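Putative secreted endoglycosylceramidase (Rhodococcus hoagii, PDB 6JYZ) probably hydrolyses the O-glycosidic bond between the sugar and the lipid part of galactosylceramide-type glycolipids, as a family 5 glycoside hydrolase. Local coordinates at residues A[119-128]-A[213-224]. Numbering follows the deposited sequence.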
loop_
_atom_site.group_PDB
_atom_site.type_symbol
_atom_site.label_atom_id
_atom_site.label_comp_id
_atom_site.label_asym_id
_atom_site.label_seq_id
_atom_site.Cartn_x
_atom_site.Cartn_y
_atom_site.Cartn_z
ATOM N N TYR A 119 6.644 -8.686 6.335
ATOM C CA TYR A 119 7.485 -7.584 5.898
ATOM C C TYR A 119 6.694 -6.273 5.894
ATOM O O TYR A 119 5.469 -6.275 5.761
ATOM C CB TYR A 119 7.924 -7.821 4.449
ATOM C CG TYR A 119 8.959 -8.905 4.244
ATOM C CD1 TYR A 119 10.299 -8.584 4.324
ATOM C CD2 TYR A 119 8.608 -10.194 3.857
ATOM C CE1 TYR A 119 11.295 -9.518 4.089
ATOM C CE2 TYR A 119 9.589 -11.138 3.585
ATOM C CZ TYR A 119 10.914 -10.796 3.744
ATOM O OH TYR A 119 11.881 -11.754 3.476
ATOM N N THR A 120 7.399 -5.143 6.009
ATOM C CA THR A 120 6.764 -3.838 6.016
ATOM C C THR A 120 7.202 -2.973 4.854
ATOM O O THR A 120 8.405 -2.772 4.626
ATOM C CB THR A 120 7.105 -3.109 7.306
ATOM O OG1 THR A 120 6.581 -3.842 8.415
ATOM C CG2 THR A 120 6.465 -1.727 7.374
ATOM N N VAL A 121 6.215 -2.422 4.130
ATOM C CA VAL A 121 6.435 -1.322 3.213
ATOM C C VAL A 121 6.129 -0.045 3.976
ATOM O O VAL A 121 5.021 0.112 4.519
ATOM C CB VAL A 121 5.535 -1.452 1.973
ATOM C CG1 VAL A 121 5.568 -0.160 1.153
ATOM C CG2 VAL A 121 5.900 -2.649 1.141
ATOM N N LEU A 122 7.099 0.872 4.035
ATOM C CA LEU A 122 6.857 2.180 4.647
ATOM C C LEU A 122 6.262 3.109 3.588
ATOM O O LEU A 122 6.946 3.434 2.627
ATOM C CB LEU A 122 8.179 2.762 5.173
ATOM C CG LEU A 122 8.837 1.917 6.287
ATOM C CD1 LEU A 122 10.177 2.538 6.607
ATOM C CD2 LEU A 122 7.947 1.893 7.508
ATOM N N ASP A 123 5.018 3.514 3.805
ATOM C CA ASP A 123 4.312 4.335 2.825
ATOM C C ASP A 123 4.101 5.745 3.365
ATOM O O ASP A 123 3.388 5.910 4.343
ATOM C CB ASP A 123 2.966 3.652 2.519
ATOM C CG ASP A 123 1.899 4.562 1.968
ATOM O OD1 ASP A 123 2.183 5.516 1.244
ATOM O OD2 ASP A 123 0.714 4.317 2.342
ATOM N N MET A 124 4.722 6.709 2.689
ATOM C CA MET A 124 4.521 8.113 3.060
ATOM C C MET A 124 3.153 8.500 2.528
ATOM O O MET A 124 3.016 8.847 1.336
ATOM C CB MET A 124 5.648 8.943 2.454
ATOM C CG MET A 124 5.728 10.365 3.013
ATOM S SD MET A 124 6.295 10.429 4.768
ATOM C CE MET A 124 7.994 9.905 4.597
ATOM N N HIS A 125 2.145 8.370 3.362
ATOM C CA HIS A 125 0.768 8.386 2.907
ATOM C C HIS A 125 0.213 9.787 2.952
ATOM O O HIS A 125 0.536 10.624 3.798
ATOM C CB HIS A 125 -0.089 7.469 3.789
ATOM C CG HIS A 125 -1.314 6.945 3.075
ATOM N ND1 HIS A 125 -2.609 7.428 3.118
ATOM C CD2 HIS A 125 -1.271 5.906 2.202
ATOM C CE1 HIS A 125 -3.315 6.614 2.251
ATOM N NE2 HIS A 125 -2.525 5.729 1.722
ATOM N N GLN A 126 -0.747 10.071 2.086
ATOM C CA GLN A 126 -1.505 11.338 2.100
ATOM C C GLN A 126 -2.795 11.071 1.344
ATOM O O GLN A 126 -2.836 10.213 0.451
ATOM C CB GLN A 126 -0.709 12.481 1.444
ATOM C CG GLN A 126 -0.421 12.300 -0.055
ATOM C CD GLN A 126 -1.567 12.610 -0.983
ATOM O OE1 GLN A 126 -1.672 12.010 -2.125
ATOM N NE2 GLN A 126 -2.406 13.492 -0.629
ATOM N N ASP A 127 -3.821 11.822 1.688
ATOM C CA ASP A 127 -4.974 11.966 0.793
ATOM C C ASP A 127 -5.269 13.447 0.729
ATOM O O ASP A 127 -5.267 14.117 1.764
ATOM C CB ASP A 127 -6.248 11.287 1.344
ATOM C CG ASP A 127 -6.046 9.824 1.636
ATOM O OD1 ASP A 127 -6.084 9.021 0.676
ATOM O OD2 ASP A 127 -5.856 9.464 2.819
ATOM N N ALA A 128 -5.526 13.978 -0.475
ATOM C CA ALA A 128 -5.889 15.386 -0.580
ATOM C C ALA A 128 -4.897 16.272 0.170
ATOM O O ALA A 128 -5.275 17.219 0.857
ATOM C CB ALA A 128 -7.328 15.659 -0.137
ATOM N N ALA A 213 13.430 -6.676 7.392
ATOM C CA ALA A 213 11.979 -6.775 7.367
ATOM C C ALA A 213 11.370 -5.608 6.646
ATOM O O ALA A 213 10.176 -5.668 6.358
ATOM C CB ALA A 213 11.506 -6.825 8.783
ATOM N N VAL A 214 12.076 -4.500 6.448
ATOM C CA VAL A 214 11.529 -3.384 5.693
ATOM C C VAL A 214 11.785 -3.700 4.224
ATOM O O VAL A 214 12.919 -3.813 3.770
ATOM C CB VAL A 214 12.150 -2.060 6.131
ATOM C CG1 VAL A 214 11.813 -0.910 5.138
ATOM C CG2 VAL A 214 11.685 -1.704 7.540
ATOM N N VAL A 215 10.690 -3.881 3.480
ATOM C CA VAL A 215 10.805 -4.096 2.042
ATOM C C VAL A 215 11.487 -2.905 1.377
ATOM O O VAL A 215 12.367 -3.023 0.573
ATOM C CB VAL A 215 9.376 -4.210 1.453
ATOM C CG1 VAL A 215 9.460 -4.422 -0.089
ATOM C CG2 VAL A 215 8.574 -5.326 2.123
ATOM N N GLY A 216 11.001 -1.725 1.793
ATOM C CA GLY A 216 11.410 -0.486 1.179
ATOM C C GLY A 216 10.325 0.557 1.358
ATOM O O GLY A 216 9.529 0.495 2.301
ATOM N N TYR A 217 10.390 1.513 0.416
ATOM C CA TYR A 217 9.844 2.835 0.699
ATOM C C TYR A 217 8.883 3.200 -0.429
ATOM O O TYR A 217 9.340 3.298 -1.587
ATOM C CB TYR A 217 10.980 3.869 0.685
ATOM C CG TYR A 217 12.233 3.407 1.383
ATOM C CD1 TYR A 217 12.267 3.201 2.729
ATOM C CD2 TYR A 217 13.351 3.170 0.606
ATOM C CE1 TYR A 217 13.493 2.747 3.349
ATOM C CE2 TYR A 217 14.539 2.739 1.156
ATOM C CZ TYR A 217 14.579 2.580 2.529
ATOM O OH TYR A 217 15.789 2.159 3.078
ATOM N N ASP A 218 7.615 3.406 -0.119
ATOM C CA ASP A 218 6.619 3.892 -1.087
ATOM C C ASP A 218 6.661 5.415 -0.939
ATOM O O ASP A 218 6.163 5.992 0.039
ATOM C CB ASP A 218 5.261 3.226 -0.788
ATOM C CG ASP A 218 4.180 3.479 -1.826
ATOM O OD1 ASP A 218 4.314 4.383 -2.702
ATOM O OD2 ASP A 218 3.168 2.781 -1.708
ATOM N N LEU A 219 7.320 6.053 -1.933
ATOM C CA LEU A 219 7.813 7.405 -1.747
ATOM C C LEU A 219 6.752 8.449 -1.471
ATOM O O LEU A 219 6.954 9.346 -0.659
ATOM C CB LEU A 219 8.639 7.816 -2.960
ATOM C CG LEU A 219 9.859 6.937 -3.199
ATOM C CD1 LEU A 219 10.560 7.412 -4.501
ATOM C CD2 LEU A 219 10.837 7.026 -2.024
ATOM N N LEU A 220 5.600 8.330 -2.153
ATOM C CA LEU A 220 4.468 9.195 -1.810
ATOM C C LEU A 220 3.205 8.525 -2.309
ATOM O O LEU A 220 3.128 8.164 -3.529
ATOM C CB LEU A 220 4.617 10.581 -2.442
ATOM C CG LEU A 220 3.536 11.606 -2.086
ATOM C CD1 LEU A 220 3.481 11.854 -0.585
ATOM C CD2 LEU A 220 3.798 12.883 -2.839
ATOM N N ASN A 221 2.226 8.374 -1.447
ATOM C CA ASN A 221 0.971 7.751 -1.885
ATOM C C ASN A 221 0.255 8.675 -2.855
ATOM O O ASN A 221 0.171 9.904 -2.603
ATOM C CB ASN A 221 0.064 7.611 -0.673
ATOM C CG ASN A 221 -1.275 7.027 -1.076
ATOM O OD1 ASN A 221 -1.326 5.874 -1.536
ATOM N ND2 ASN A 221 -2.356 7.748 -0.887
ATOM N N GLU A 222 -0.304 8.102 -3.914
ATOM C CA GLU A 222 -1.206 8.755 -4.904
ATOM C C GLU A 222 -0.851 10.220 -5.104
ATOM O O GLU A 222 -1.715 11.116 -4.912
ATOM C CB GLU A 222 -2.656 8.573 -4.485
ATOM C CG GLU A 222 -3.043 7.114 -4.490
ATOM C CD GLU A 222 -4.523 6.822 -4.368
ATOM O OE1 GLU A 222 -5.266 7.721 -3.953
ATOM O OE2 GLU A 222 -4.943 5.640 -4.580
ATOM N N PRO A 223 0.351 10.528 -5.618
ATOM C CA PRO A 223 0.688 11.947 -5.788
ATOM C C PRO A 223 -0.343 12.639 -6.681
ATOM O O PRO A 223 -0.645 12.135 -7.768
ATOM C CB PRO A 223 2.073 11.925 -6.416
ATOM C CG PRO A 223 2.624 10.580 -6.034
ATOM C CD PRO A 223 1.435 9.622 -6.007
ATOM N N ASN A 224 -0.889 13.762 -6.234
ATOM C CA ASN A 224 -1.887 14.399 -7.065
ATOM C C ASN A 224 -1.215 15.174 -8.220
ATOM O O ASN A 224 -0.031 15.554 -8.121
ATOM C CB ASN A 224 -2.762 15.359 -6.264
ATOM C CG ASN A 224 -3.711 14.697 -5.277
ATOM O OD1 ASN A 224 -3.565 13.453 -4.861
ATOM N ND2 ASN A 224 -4.657 15.414 -4.804
HETATM O O HOH W 1 -5.137 9.624 -1.878
#
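Tyr119 meets Val215 through CB, which lies 3.5 Å from Val215 CG2, while the edge of its ring reaches Ala213 O and its hydroxyl bonds to Pro23 O. Thr120 starts the parallel ladder: its N donates to Ala213 O and its O accepts from Val215 N. Val121 sets CG2 against Val215 CB and CG1 against Asp218 CB (3.9 Å). On the other face, the Leu122 side chain crosses that of Val214 at about a right angle, CD1 4.1 Å from Val214 CG1, and reaches the edge of the Tyr217 ring; its backbone bonds Gly216 O and Asp218 N. Asp123 CB lies 4.0 Å from Asp218 CB, and their like-charged carboxylates come close, with Asn85 hydrogen-bonded to the first and Arg83 in a salt bridge with the second. Met124 N donates to Asp218 O and its O accepts from Asn221 N. The His125 ring, whose CG is placed anti to the backbone N by chi1 of -154°, lies nearly parallel to the Asn221 amide, planes 19° apart, with ND2 3.3 Å above the ring, towards its rim. With an alanine here, the amide would lose this flat support and would probably tilt more easily. From there ND2 gives Gln126 O an in-plane hydrogen bond of 2.8 Å, while Arg83 takes OD1. Asp127 OD1 shares a water with Glu222 OE1. Asn221-Glu222-Pro223 is the family 5 signature, whose glutamate is the acid/base in relatives. These are adjacent strands of a (beta/alpha)8 barrel: strand 81-86 flanks 119-124, strand 259-262 flanks 214-218, and helices 177-187 and 230-251 pack against Gln126 and Tyr217, respectively.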